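Local coordinates for protein Cfl (PDB 7A9J) that acts as a coronafacic acid ligase of the ATP-dependent AMP-binding enzyme family, probably activating its carboxylic acid substrate as an acyl-adenylate, at residues N23-F28 against T88-L93; Q58-G63 against E164-Q169; R74-M79 against V100-K105. The protein carries 1 engineered substitution. All blocks are in the same frame, centred on the assembly; numbering follows the deposited sequence. Where two conformers were deposited one is given.

The three contacts gather around helix 83-95, which itself forms half of contact 1. There helix 24-34 packs on it. Contact 2 lies about 15 Å away, centre to centre, and touches contact 1 where Ala-91 CB meets Ile-60 CG2 at 3.6 Å. Contact 3 pairs the strands that precede and follow helix 83-95; Ile-77 CD1 packs against Thr-88 CG2 of contact 1 at 3.7 Å. Contacts 2 and 3 do not touch. The bound 6-ethyl-1-oxidanylidene-indene-4-carboxylic acid is about 10 Å from the side chain of Ser-103 in contact 3 and about 13 Å from that of Thr-24 in contact 1. None of their residues is among those that line its pocket.

Contact 1 (N23-F28 against T88-L93)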
loop_
_atom_site.group_PDB
_atom_site.type_symbol
_atom_site.label_atom_id
_atom_site.label_comp_id
_atom_site.label_asym_id
_atom_site.label_seq_id
_atom_site.Cartn_x
_atom_site.Cartn_y
_atom_site.Cartn_z
ATOM N N ASN A 23 8.315 -11.060 20.182
ATOM C CA ASN A 23 7.137 -10.652 19.426
ATOM C C ASN A 23 7.147 -9.134 19.186
ATOM O O ASN A 23 8.058 -8.407 19.633
ATOM C CB ASN A 23 5.887 -11.127 20.127
ATOM C CG ASN A 23 5.751 -10.562 21.523
ATOM O OD1 ASN A 23 6.100 -9.395 21.811
ATOM N ND2 ASN A 23 5.196 -11.378 22.410
ATOM N N THR A 24 6.135 -8.635 18.458
ATOM C CA THR A 24 6.174 -7.238 17.998
ATOM C C THR A 24 6.185 -6.267 19.195
ATOM O O THR A 24 6.947 -5.298 19.225
ATOM C CB THR A 24 4.983 -6.961 17.055
ATOM O OG1 THR A 24 5.040 -7.908 15.958
ATOM C CG2 THR A 24 4.999 -5.495 16.555
ATOM N N PHE A 25 5.302 -6.471 20.176
ATOM C CA PHE A 25 5.354 -5.559 21.315
ATOM C C PHE A 25 6.699 -5.639 22.031
ATOM O O PHE A 25 7.286 -4.603 22.390
ATOM C CB PHE A 25 4.224 -5.822 22.333
ATOM C CG PHE A 25 4.419 -5.007 23.583
ATOM C CD1 PHE A 25 4.241 -3.625 23.569
ATOM C CD2 PHE A 25 4.822 -5.618 24.760
ATOM C CE1 PHE A 25 4.522 -2.848 24.720
ATOM C CE2 PHE A 25 5.058 -4.808 25.927
ATOM C CZ PHE A 25 4.866 -3.458 25.870
ATOM N N SER A 26 7.181 -6.858 22.296
ATOM C CA SER A 26 8.379 -6.922 23.125
ATOM C C SER A 26 9.582 -6.363 22.372
ATOM O O SER A 26 10.504 -5.825 22.987
ATOM C CB SER A 26 8.608 -8.349 23.614
ATOM O OG SER A 26 9.013 -9.154 22.527
ATOM N N SER A 27 9.577 -6.436 21.032
ATOM C CA SER A 27 10.633 -5.784 20.263
ATOM C C SER A 27 10.555 -4.277 20.388
ATOM O O SER A 27 11.588 -3.601 20.463
ATOM C CB SER A 27 10.533 -6.187 18.774
ATOM O OG SER A 27 10.928 -7.525 18.629
ATOM N N PHE A 28 9.343 -3.721 20.338
ATOM C CA PHE A 28 9.196 -2.301 20.548
ATOM C C PHE A 28 9.700 -1.915 21.948
ATOM O O PHE A 28 10.424 -0.924 22.121
ATOM C CB PHE A 28 7.712 -1.882 20.407
ATOM C CG PHE A 28 7.513 -0.486 20.835
ATOM C CD1 PHE A 28 7.878 0.513 19.989
ATOM C CD2 PHE A 28 7.090 -0.168 22.170
ATOM C CE1 PHE A 28 7.767 1.846 20.354
ATOM C CE2 PHE A 28 7.004 1.141 22.568
ATOM C CZ PHE A 28 7.339 2.174 21.672
ATOM N N THR A 88 -2.453 2.118 20.579
ATOM C CA THR A 88 -3.502 1.121 20.766
ATOM C C THR A 88 -3.123 -0.186 20.102
ATOM O O THR A 88 -3.353 -1.249 20.671
ATOM C CB THR A 88 -4.820 1.646 20.174
ATOM O OG1 THR A 88 -5.247 2.773 20.972
ATOM C CG2 THR A 88 -5.907 0.568 20.203
ATOM N N TYR A 89 -2.536 -0.131 18.881
ATOM C CA TYR A 89 -2.038 -1.379 18.294
ATOM C C TYR A 89 -1.089 -2.090 19.258
ATOM O O TYR A 89 -1.215 -3.293 19.490
ATOM C CB TYR A 89 -1.274 -1.122 16.982
ATOM C CG TYR A 89 -2.052 -0.626 15.842
ATOM C CD1 TYR A 89 -3.398 -0.981 15.655
ATOM C CD2 TYR A 89 -1.432 0.177 14.898
ATOM C CE1 TYR A 89 -4.098 -0.558 14.504
ATOM C CE2 TYR A 89 -2.127 0.637 13.770
ATOM C CZ TYR A 89 -3.450 0.258 13.572
ATOM O OH TYR A 89 -4.152 0.671 12.459
ATOM N N TYR A 90 -0.121 -1.361 19.823
ATOM C CA TYR A 90 0.828 -2.024 20.696
ATOM C C TYR A 90 0.187 -2.502 21.999
ATOM O O TYR A 90 0.596 -3.543 22.560
ATOM C CB TYR A 90 1.942 -1.064 21.042
ATOM C CG TYR A 90 3.006 -1.041 19.962
ATOM C CD1 TYR A 90 3.754 -2.204 19.683
ATOM C CD2 TYR A 90 3.332 0.140 19.311
ATOM C CE1 TYR A 90 4.810 -2.172 18.733
ATOM C CE2 TYR A 90 4.373 0.178 18.374
ATOM C CZ TYR A 90 5.102 -0.988 18.115
ATOM O OH TYR A 90 6.130 -0.953 17.208
ATOM N N ALA A 91 -0.786 -1.753 22.518
ATOM C CA ALA A 91 -1.470 -2.227 23.723
ATOM C C ALA A 91 -2.228 -3.536 23.472
ATOM O O ALA A 91 -2.242 -4.419 24.360
ATOM C CB ALA A 91 -2.401 -1.146 24.300
ATOM N N CYS A 92 -2.886 -3.661 22.291
ATOM C CA CYS A 92 -3.574 -4.892 21.936
ATOM C C CYS A 92 -2.588 -6.040 21.858
ATOM O O CYS A 92 -2.812 -7.122 22.421
ATOM C CB CYS A 92 -4.264 -4.708 20.579
ATOM S SG CYS A 92 -5.690 -3.620 20.726
ATOM N N LEU A 93 -1.455 -5.778 21.202
ATOM C CA LEU A 93 -0.398 -6.785 21.098
ATOM C C LEU A 93 0.129 -7.198 22.462
ATOM O O LEU A 93 0.379 -8.388 22.704
ATOM C CB LEU A 93 0.752 -6.225 20.249
ATOM C CG LEU A 93 0.403 -6.191 18.731
ATOM C CD1 LEU A 93 1.440 -5.328 17.991
ATOM C CD2 LEU A 93 0.326 -7.563 18.114
HETATM O O HOH W 1 7.448 -3.225 17.006
#
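Phe-28 lies over one face of the Tyr-90 ring, with its CG 3.7 Å above the Tyr-90 plane and offset toward the rim. Tyr-90 CE2 in turn lies over one face of the Phe-28 ring. The two rings are inclined at 33°. The tightest approach is Phe-28 CB to Tyr-90 CE1 at 3.4 Å. At the edge of the tyrosine, Thr-24 O lies near the ring plane. Water 1 also lies in that plane, 2.6 Å from Tyr-90 OH. The same water donates to Thr-24 O at 3.1 Å, a carbonyl that also accepts from Phe-28 N. The Phe-25 ring meets Tyr-90 O obliquely through CD1.

With OG1 beside the backbone N (chi1 -57°), Thr-24 CG2 is anti to that N and lies 3.8 Å from Leu-93 CD1. Phe-25 CB meets Leu-93 CB at 4.1 Å. Asn-23 N-caps this helix, its OD1 accepting from Ser-26 N at 2.8 Å. Phe-247 of helix 240-251 also packs on Tyr-90, and Ile-57 of helix 50-66 on both phenylalanines. The axes of the short segments 24-28 and 88-93 come within 9.3 Å, their N-to-C directions 117° apart, a buried helix-helix packing in the N-terminal part of the adenylate-forming fold.

Contact 2 (Q58-G63 against E164-Q169); sequences QRIATG and EEIISQ
Arg-59 runs along the turn at 166-169, starting with CB 4.0 Å from Ile-167 CG2. Its CG passes Gln-169 O at 3.9 Å. CD then lies 3.4 Å from Ile-167 O. The chain is extended from CG to NE, which lays the guanidinium alongside Ile-167 O. At the tip NH2 donates to Ile-167 O at 3.0 Å (N-H...O angle 163°). The acceptor lies in the guanidinium plane, while the donor is tilted 20° from the plane of the carbonyl. Gln-169 C sits over one face of the guanidinium.

Ile-60 and Ile-167 lie side by side and point the same way. Ile-60 CG1 and Ile-167 CG2 are only 3.5 Å apart, a tight fit. Gly-63 has no side chain, and Ile-166 O comes to 3.3 Å from its CA in a CA-H...O contact. Arg-59 O and Ile-166 O stand 3.1 Å apart. As two acceptors they cannot bond to each other; water 2 donates toward Arg-59 O and Gln-169 O, although other acceptors compete.

The contact joins helix 50-66 to the weakly bonded helical turn around 164-166 and the loop after it, following edge strand 160-162. Ile-60 also packs on Ala-87 and Ala-91 of helix 83-95.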
loop_
_atom_site.group_PDB
_atom_site.type_symbol
_atom_site.label_atom_id
_atom_site.label_comp_id
_atom_site.label_asym_id
_atom_site.label_seq_id
_atom_site.Cartn_x
_atom_site.Cartn_y
_atom_site.Cartn_z
ATOM N N GLN A 58 1.364 1.174 27.959
ATOM C CA GLN A 58 1.112 0.476 29.215
ATOM C C GLN A 58 -0.194 0.920 29.856
ATOM O O GLN A 58 -0.940 0.063 30.358
ATOM C CB GLN A 58 2.289 0.650 30.196
ATOM C CG GLN A 58 3.530 -0.093 29.648
ATOM C CD GLN A 58 4.768 0.156 30.536
ATOM O OE1 GLN A 58 4.794 1.058 31.370
ATOM N NE2 GLN A 58 5.787 -0.642 30.330
ATOM N N ARG A 59 -0.478 2.252 29.879
ATOM C CA ARG A 59 -1.733 2.734 30.460
ATOM C C ARG A 59 -2.948 2.188 29.684
ATOM O O ARG A 59 -3.954 1.768 30.312
ATOM C CB ARG A 59 -1.767 4.263 30.500
ATOM C CG ARG A 59 -0.888 4.882 31.595
ATOM C CD ARG A 59 -1.247 6.349 31.818
ATOM N NE ARG A 59 -0.624 6.786 33.073
ATOM C CZ ARG A 59 -1.245 7.327 34.108
ATOM N NH1 ARG A 59 -0.526 7.670 35.167
ATOM N NH2 ARG A 59 -2.556 7.555 34.091
ATOM N N ILE A 60 -2.847 2.148 28.351
ATOM C CA ILE A 60 -3.963 1.635 27.555
ATOM C C ILE A 60 -4.180 0.162 27.875
ATOM O O ILE A 60 -5.306 -0.269 28.158
ATOM C CB ILE A 60 -3.750 1.850 26.042
ATOM C CG1 ILE A 60 -3.678 3.343 25.666
ATOM C CG2 ILE A 60 -4.936 1.190 25.275
ATOM C CD1 ILE A 60 -2.916 3.577 24.288
ATOM N N ALA A 61 -3.092 -0.612 27.922
ATOM C CA ALA A 61 -3.196 -2.017 28.315
ATOM C C ALA A 61 -3.880 -2.186 29.663
ATOM O O ALA A 61 -4.731 -3.076 29.828
ATOM C CB ALA A 61 -1.819 -2.674 28.348
ATOM N N THR A 62 -3.533 -1.346 30.652
ATOM C CA THR A 62 -4.188 -1.487 31.937
ATOM C C THR A 62 -5.666 -1.132 31.845
ATOM O O THR A 62 -6.502 -1.807 32.460
ATOM C CB THR A 62 -3.463 -0.630 32.979
ATOM O OG1 THR A 62 -2.142 -1.174 33.164
ATOM C CG2 THR A 62 -4.199 -0.654 34.322
ATOM N N GLY A 63 -6.004 -0.089 31.078
ATOM C CA GLY A 63 -7.402 0.289 30.936
ATOM C C GLY A 63 -8.238 -0.794 30.269
ATOM O O GLY A 63 -9.357 -1.105 30.728
ATOM N N GLU A 164 -10.200 9.075 27.408
ATOM C CA GLU A 164 -9.432 9.373 28.638
ATOM C C GLU A 164 -9.645 8.327 29.717
ATOM O O GLU A 164 -8.771 8.129 30.578
ATOM C CB GLU A 164 -9.784 10.750 29.139
ATOM C CG GLU A 164 -9.530 11.761 28.091
ATOM C CD GLU A 164 -8.303 12.597 28.304
ATOM O OE1 GLU A 164 -8.454 13.841 28.264
ATOM O OE2 GLU A 164 -7.201 12.027 28.498
ATOM N N GLU A 165 -10.798 7.652 29.698
ATOM C CA GLU A 165 -11.056 6.657 30.725
ATOM C C GLU A 165 -10.104 5.476 30.607
ATOM O O GLU A 165 -9.712 4.893 31.634
ATOM C CB GLU A 165 -12.502 6.177 30.656
ATOM C CG GLU A 165 -13.530 7.229 30.960
ATOM C CD GLU A 165 -14.958 6.714 30.753
ATOM O OE1 GLU A 165 -15.289 5.638 31.317
ATOM O OE2 GLU A 165 -15.732 7.381 30.008
ATOM N N ILE A 166 -9.691 5.136 29.386
ATOM C CA ILE A 166 -8.853 3.964 29.201
ATOM C C ILE A 166 -7.423 4.218 29.644
ATOM O O ILE A 166 -6.658 3.254 29.781
ATOM C CB ILE A 166 -8.896 3.494 27.722
ATOM C CG1 ILE A 166 -8.726 1.984 27.600
ATOM C CG2 ILE A 166 -7.781 4.153 26.870
ATOM C CD1 ILE A 166 -8.898 1.520 26.142
ATOM N N ILE A 167 -7.003 5.478 29.775
ATOM C CA ILE A 167 -5.650 5.758 30.265
ATOM C C ILE A 167 -5.636 6.424 31.645
ATOM O O ILE A 167 -4.621 6.995 32.033
ATOM C CB ILE A 167 -4.865 6.616 29.262
ATOM C CG1 ILE A 167 -5.683 7.894 28.938
ATOM C CG2 ILE A 167 -4.517 5.771 28.007
ATOM C CD1 ILE A 167 -4.936 8.874 28.065
ATOM N N SER A 168 -6.755 6.436 32.360
ATOM C CA SER A 168 -6.789 7.177 33.618
ATOM C C SER A 168 -6.069 6.435 34.737
ATOM O O SER A 168 -5.625 7.074 35.684
ATOM C CB SER A 168 -8.236 7.492 33.982
ATOM O OG SER A 168 -8.951 6.296 34.208
ATOM N N GLN A 169 -5.899 5.108 34.632
ATOM C CA GLN A 169 -5.258 4.457 35.772
ATOM C C GLN A 169 -3.792 4.185 35.480
ATOM O O GLN A 169 -3.439 3.811 34.363
ATOM C CB GLN A 169 -5.949 3.137 36.124
ATOM C CG GLN A 169 -7.339 3.326 36.691
ATOM C CD GLN A 169 -7.361 4.153 38.003
ATOM O OE1 GLN A 169 -7.738 5.332 38.004
ATOM N NE2 GLN A 169 -6.976 3.524 39.121
HETATM O O HOH W 2 -5.248 3.240 32.516
#

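Contact 3 (R74-M79 against V100-K105); sequences RISIHM and VPLSLK
Ile-77 and Val-100 belong to neighbouring parallel strands, 74-78 and 98-101, the two arms of a beta-alpha-beta crossover through helix 83-95. Strand 98-101 is an edge of this five-stranded parallel sheet.

Three backbone bonds hold the pair. Val-100 N donates to Ile-75 O at 2.8 Å. Ile-77 N donates to Val-100 O at 3.0 Å. Leu-102 N donates to Ile-77 O at 2.8 Å and continues the pairing just past the strand. Two CA-H...O contacts add to this ladder: Ser-76 CA to Val-100 O, and Pro-101 CA to Ile-77 O.

Apolar contacts centre on Leu-102. Its CD1 reaches Ser-76 CB at 3.7 Å and packs beside His-78 CB. Val-111 and Leu-114 of helix 108-117 also touch Leu-102, and Val-111 reaches His-78 as well. A separate methyl-to-carbonyl contact sets Leu-104 CD2 3.7 Å from Met-79 O.

Several polar ends have partners outside the two segments. Ser-76 OG bonds to Ser-120 OG, Arg-74 NH1 to Ser-118 O, and His-78 ND1 to Tyr-123 OH. Within segment 100-105, Ser-103 OG accepts from Lys-105 N, an ST turn.

The His-78 imidazole extends away from its backbone N (chi1 -176°) and crosses Leu-102 at about a right angle. Leu-102 O lies in the ring plane, 3.4 Å from His-78 CD2. Water 3, also in that plane, joins His-78 NE2 at 2.9 Å to Ser-103 O.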
loop_
_atom_site.group_PDB
_atom_site.type_symbol
_atom_site.label_atom_id
_atom_site.label_comp_id
_atom_site.label_asym_id
_atom_site.label_seq_id
_atom_site.Cartn_x
_atom_site.Cartn_y
_atom_site.Cartn_z
ATOM N N ARG A 74 -11.679 -9.435 20.575
ATOM C CA ARG A 74 -11.454 -8.709 19.327
ATOM C C ARG A 74 -11.886 -7.260 19.510
ATOM O O ARG A 74 -12.980 -6.983 19.980
ATOM C CB ARG A 74 -12.188 -9.394 18.163
ATOM C CG ARG A 74 -11.721 -10.861 18.107
ATOM C CD ARG A 74 -12.328 -11.572 16.996
ATOM N NE ARG A 74 -11.892 -12.950 16.890
ATOM C CZ ARG A 74 -12.369 -13.776 15.959
ATOM N NH1 ARG A 74 -13.285 -13.325 15.107
ATOM N NH2 ARG A 74 -11.961 -15.042 15.885
ATOM N N ILE A 75 -11.013 -6.338 19.126
ATOM C CA ILE A 75 -11.256 -4.917 19.261
ATOM C C ILE A 75 -11.239 -4.290 17.873
ATOM O O ILE A 75 -10.216 -4.352 17.180
ATOM C CB ILE A 75 -10.181 -4.250 20.124
ATOM C CG1 ILE A 75 -10.037 -4.992 21.443
ATOM C CG2 ILE A 75 -10.556 -2.759 20.333
ATOM C CD1 ILE A 75 -9.132 -4.206 22.409
ATOM N N SER A 76 -12.362 -3.685 17.469
ATOM C CA SER A 76 -12.402 -2.925 16.213
ATOM C C SER A 76 -11.801 -1.547 16.448
ATOM O O SER A 76 -12.102 -0.903 17.449
ATOM C CB SER A 76 -13.839 -2.789 15.717
ATOM O OG SER A 76 -14.282 -4.013 15.185
ATOM N N ILE A 77 -10.937 -1.102 15.535
ATOM C CA ILE A 77 -10.214 0.150 15.688
ATOM C C ILE A 77 -10.544 1.009 14.480
ATOM O O ILE A 77 -10.466 0.548 13.329
ATOM C CB ILE A 77 -8.691 -0.073 15.791
ATOM C CG1 ILE A 77 -8.375 -0.971 16.992
ATOM C CG2 ILE A 77 -8.011 1.268 16.021
ATOM C CD1 ILE A 77 -6.887 -1.245 17.171
ATOM N N HIS A 78 -10.865 2.251 14.733
ATOM C CA HIS A 78 -11.512 3.004 13.652
ATOM C C HIS A 78 -11.116 4.470 13.864
ATOM O O HIS A 78 -11.852 5.239 14.458
ATOM C CB HIS A 78 -13.021 2.767 13.707
ATOM C CG HIS A 78 -13.819 3.390 12.594
ATOM N ND1 HIS A 78 -15.040 4.006 12.835
ATOM C CD2 HIS A 78 -13.662 3.388 11.239
ATOM C CE1 HIS A 78 -15.561 4.409 11.689
ATOM N NE2 HIS A 78 -14.772 4.011 10.703
ATOM N N MET A 79 -9.920 4.849 13.390
ATOM C CA MET A 79 -9.448 6.208 13.641
ATOM C C MET A 79 -8.394 6.650 12.622
ATOM O O MET A 79 -7.762 5.828 11.930
ATOM C CB MET A 79 -8.914 6.347 15.065
ATOM C CG MET A 79 -7.708 5.619 15.395
ATOM S SD MET A 79 -7.131 5.951 17.160
ATOM C CE MET A 79 -8.578 5.564 18.164
ATOM N N VAL A 100 -8.658 -5.196 14.982
ATOM C CA VAL A 100 -9.405 -5.315 13.709
ATOM C C VAL A 100 -9.515 -3.903 13.145
ATOM O O VAL A 100 -10.469 -3.181 13.449
ATOM C CB VAL A 100 -10.800 -5.941 13.895
ATOM C CG1 VAL A 100 -11.449 -6.182 12.499
ATOM C CG2 VAL A 100 -10.721 -7.234 14.681
ATOM N N PRO A 101 -8.554 -3.464 12.330
ATOM C CA PRO A 101 -8.591 -2.104 11.812
ATOM C C PRO A 101 -9.720 -1.941 10.789
ATOM O O PRO A 101 -9.955 -2.813 9.921
ATOM C CB PRO A 101 -7.207 -1.925 11.171
ATOM C CG PRO A 101 -6.407 -3.145 11.539
ATOM C CD PRO A 101 -7.332 -4.213 11.978
ATOM N N LEU A 102 -10.478 -0.859 10.944
ATOM C CA LEU A 102 -11.613 -0.547 10.068
ATOM C C LEU A 102 -11.232 0.618 9.169
ATOM O O LEU A 102 -11.109 1.752 9.636
ATOM C CB LEU A 102 -12.875 -0.190 10.852
ATOM C CG LEU A 102 -13.291 -1.259 11.848
ATOM C CD1 LEU A 102 -14.482 -0.761 12.719
ATOM C CD2 LEU A 102 -13.590 -2.537 11.109
ATOM N N SER A 103 -11.116 0.331 7.869
ATOM C CA SER A 103 -10.592 1.297 6.930
ATOM C C SER A 103 -11.470 2.546 6.906
ATOM O O SER A 103 -12.690 2.482 7.077
ATOM C CB SER A 103 -10.538 0.642 5.513
ATOM O OG SER A 103 -10.738 1.595 4.497
ATOM N N LEU A 104 -10.838 3.711 6.758
ATOM C CA LEU A 104 -11.588 4.952 6.708
ATOM C C LEU A 104 -12.397 5.103 5.425
ATOM O O LEU A 104 -13.211 6.025 5.345
ATOM C CB LEU A 104 -10.652 6.156 6.867
ATOM C CG LEU A 104 -9.641 6.093 8.032
ATOM C CD1 LEU A 104 -8.917 7.447 8.209
ATOM C CD2 LEU A 104 -10.335 5.652 9.337
ATOM N N LYS A 105 -12.188 4.235 4.423
ATOM C CA LYS A 105 -12.970 4.272 3.207
ATOM C C LYS A 105 -14.302 3.562 3.364
ATOM O O LYS A 105 -15.152 3.745 2.517
ATOM C CB LYS A 105 -12.179 3.649 2.037
ATOM C CG LYS A 105 -10.719 4.191 1.996
ATOM C CD LYS A 105 -10.211 4.462 0.577
ATOM C CE LYS A 105 -8.827 5.119 0.630
ATOM N NZ LYS A 105 -8.811 6.360 1.481
HETATM O O HOH W 3 -14.937 4.312 7.871
#